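Long-range contact in putative angiotensinogen (Lampetra fluviatilis, PDB 5INW), which is a heparin-binding member of the serpin family that inhibits thrombin, a reaction that heparin promotes through a template mechanism: residues A[110-115]-A[410-415]. The protein carries 1 engineered substitution. Residues are numbered along the deposited sequence; the frame is centred on the assembly and turned at random.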
ATOM      1  N   PRO A 110       0.061   2.605   0.728  1.00 43.17           N
ATOM      2  CA  PRO A 110       0.395   3.742   1.610  1.00 43.53           C
ATOM      3  C   PRO A 110      -0.115   3.607   3.011  1.00 42.27           C
ATOM      4  O   PRO A 110       0.605   3.993   3.918  1.00 45.67           O
ATOM      5  CB  PRO A 110      -0.253   4.954   0.925  1.00 44.31           C
ATOM      6  CG  PRO A 110      -0.399   4.574  -0.503  1.00 44.21           C
ATOM      7  CD  PRO A 110      -0.595   3.065  -0.510  1.00 45.02           C
ATOM      8  N   LEU A 111      -1.305   3.046   3.202  1.00 43.12           N
ATOM      9  CA  LEU A 111      -1.848   2.818   4.562  1.00 44.91           C
ATOM     10  C   LEU A 111      -0.989   1.930   5.447  1.00 41.78           C
ATOM     11  O   LEU A 111      -0.854   2.199   6.649  1.00 39.91           O
ATOM     12  CB  LEU A 111      -3.227   2.163   4.513  1.00 48.06           C
ATOM     13  CG  LEU A 111      -4.389   3.036   4.067  1.00 52.52           C
ATOM     14  CD1 LEU A 111      -5.618   2.154   4.032  1.00 54.27           C
ATOM     15  CD2 LEU A 111      -4.638   4.224   4.982  1.00 54.06           C
ATOM     16  N   SER A 112      -0.500   0.837   4.856  1.00 39.71           N
ATOM     17  CA  SER A 112       0.312  -0.110   5.590  1.00 39.61           C
ATOM     18  C   SER A 112       1.573   0.586   6.060  1.00 40.22           C
ATOM     19  O   SER A 112       1.952   0.474   7.228  1.00 39.80           O
ATOM     20  CB  SER A 112       0.701  -1.319   4.744  1.00 38.38           C
ATOM     21  OG  SER A 112       1.390  -2.284   5.532  1.00 35.75           O
ATOM     22  N   ILE A 113       2.196   1.319   5.146  1.00 37.88           N
ATOM     23  CA  ILE A 113       3.415   1.977   5.481  1.00 37.38           C
ATOM     24  C   ILE A 113       3.181   3.111   6.488  1.00 36.86           C
ATOM     25  O   ILE A 113       3.974   3.311   7.413  1.00 35.05           O
ATOM     26  CB  ILE A 113       4.160   2.470   4.233  1.00 38.63           C
ATOM     27  CG1 ILE A 113       4.540   1.281   3.360  1.00 39.42           C
ATOM     28  CG2 ILE A 113       5.466   3.192   4.637  1.00 39.89           C
ATOM     29  CD1 ILE A 113       5.111   1.660   1.993  1.00 39.46           C
ATOM     30  N   ALA A 114       2.091   3.855   6.317  1.00 37.68           N
ATOM     31  CA  ALA A 114       1.752   4.939   7.271  1.00 37.48           C
ATOM     32  C   ALA A 114       1.450   4.401   8.677  1.00 38.36           C
ATOM     33  O   ALA A 114       1.778   5.053   9.675  1.00 36.34           O
ATOM     34  CB  ALA A 114       0.591   5.767   6.765  1.00 38.09           C
ATOM     35  N   SER A 115       0.809   3.228   8.737  1.00 37.72           N
ATOM     36  CA  SER A 115       0.523   2.627  10.006  1.00 38.59           C
ATOM     37  C   SER A 115       1.781   2.225  10.723  1.00 38.63           C
ATOM     38  O   SER A 115       1.898   2.458  11.933  1.00 41.64           O
ATOM     39  CB  SER A 115      -0.346   1.416   9.847  1.00 39.03           C
ATOM     40  OG  SER A 115      -1.539   1.832   9.297  1.00 40.47           O
ATOM     41  N   ALA A 410      -0.664  -6.439   1.518  1.00 45.57           N
ATOM     42  CA  ALA A 410       0.599  -5.759   1.800  1.00 45.97           C
ATOM     43  C   ALA A 410       1.043  -6.047   3.215  1.00 45.07           C
ATOM     44  O   ALA A 410       0.235  -6.349   4.060  1.00 42.43           O
ATOM     45  CB  ALA A 410       0.465  -4.249   1.612  1.00 49.11           C
ATOM     46  N   GLU A 411       2.334  -5.878   3.460  1.00 45.90           N
ATOM     47  CA  GLU A 411       2.989  -6.191   4.736  1.00 45.02           C
ATOM     48  C   GLU A 411       4.135  -5.209   4.899  1.00 43.54           C
ATOM     49  O   GLU A 411       5.011  -5.169   4.036  1.00 40.05           O
ATOM     50  CB  GLU A 411       3.660  -7.523   4.591  1.00 48.96           C
ATOM     51  CG  GLU A 411       2.790  -8.675   4.118  1.00 53.86           C
ATOM     52  CD  GLU A 411       3.567  -9.974   3.997  1.00 55.35           C
ATOM     53  OE1 GLU A 411       4.810  -9.957   3.778  1.00 55.76           O
ATOM     54  OE2 GLU A 411       2.914 -11.028   4.105  1.00 60.04           O
ATOM     55  N   THR A 412       4.117  -4.420   5.971  1.00 39.69           N
ATOM     56  CA  THR A 412       5.238  -3.585   6.321  1.00 36.96           C
ATOM     57  C   THR A 412       5.807  -4.067   7.642  1.00 37.65           C
ATOM     58  O   THR A 412       5.080  -4.266   8.600  1.00 37.65           O
ATOM     59  CB  THR A 412       4.768  -2.182   6.507  1.00 36.05           C
ATOM     60  OG1 THR A 412       3.980  -1.841   5.359  1.00 39.16           O
ATOM     61  CG2 THR A 412       5.933  -1.227   6.692  1.00 34.53           C
ATOM     62  N   VAL A 413       7.123  -4.230   7.672  1.00 37.02           N
ATOM     63  CA  VAL A 413       7.855  -4.696   8.819  1.00 35.16           C
ATOM     64  C   VAL A 413       8.930  -3.657   9.166  1.00 35.82           C
ATOM     65  O   VAL A 413       9.688  -3.260   8.301  1.00 35.22           O
ATOM     66  CB  VAL A 413       8.493  -6.076   8.540  1.00 33.41           C
ATOM     67  CG1 VAL A 413       9.291  -6.566   9.737  1.00 34.22           C
ATOM     68  CG2 VAL A 413       7.428  -7.065   8.257  1.00 32.66           C
ATOM     69  N   VAL A 414       9.048  -3.312  10.458  1.00 38.14           N
ATOM     70  CA  VAL A 414      10.050  -2.369  10.954  1.00 38.70           C
ATOM     71  C   VAL A 414      10.850  -3.060  12.022  1.00 39.48           C
ATOM     72  O   VAL A 414      10.283  -3.677  12.899  1.00 41.58           O
ATOM     73  CB  VAL A 414       9.391  -1.139  11.577  1.00 41.00           C
ATOM     74  CG1 VAL A 414      10.446  -0.096  11.932  1.00 41.81           C
ATOM     75  CG2 VAL A 414       8.382  -0.515  10.605  1.00 43.10           C
ATOM     76  N   GLY A 415      12.170  -2.998  11.952  1.00 41.22           N
ATOM     77  CA  GLY A 415      12.992  -3.674  12.961  1.00 43.09           C
ATOM     78  C   GLY A 415      13.708  -2.603  13.712  1.00 45.92           C
ATOM     79  O   GLY A 415      14.321  -1.732  13.083  1.00 48.72           O
TER
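Ser112 and Thr412 meet hydroxyl to hydroxyl, and no flat group is shared across the contact. The flat groups sit at the two ends of this pair: the amide of Asn244, on strand 238-251, is hydrogen-bonded through OD1 to Ser112 OG, and the imidazole of His395, on strand 389-401, through ND1 to Thr412 OG1. Ser112 OG and Thr412 OG1 are 2.6 Å apart and hydrogen-bonded. A chi1 of -175° sets the serine OG anti to the backbone N and brings it to Thr412 OG1. The threonine hydroxyl lies beside its own backbone N (chi1 -50°), which places it at Ser112 OG. Ile113 crosses Thr412 at about a right angle, and its CG1 lies 3.7 Å from Thr412 OG1. Nearby, the CB atoms of Ser112 and Ala410 are 4.3 Å apart. The segment axes run nearly parallel, at 21°. Strand 405-417 lies between strands 238-251 and 389-401, as expected for the inserted loop of a cleaved serpin, and helix 110-122 packs against one face of the sheet. This is the shutter region of the serpin fold. Each buried hydroxyl is met by the other and by one flanking strand, so the inserted loop's threonine joins the shutter's polar network and probably helps to hold the loop in the sheet.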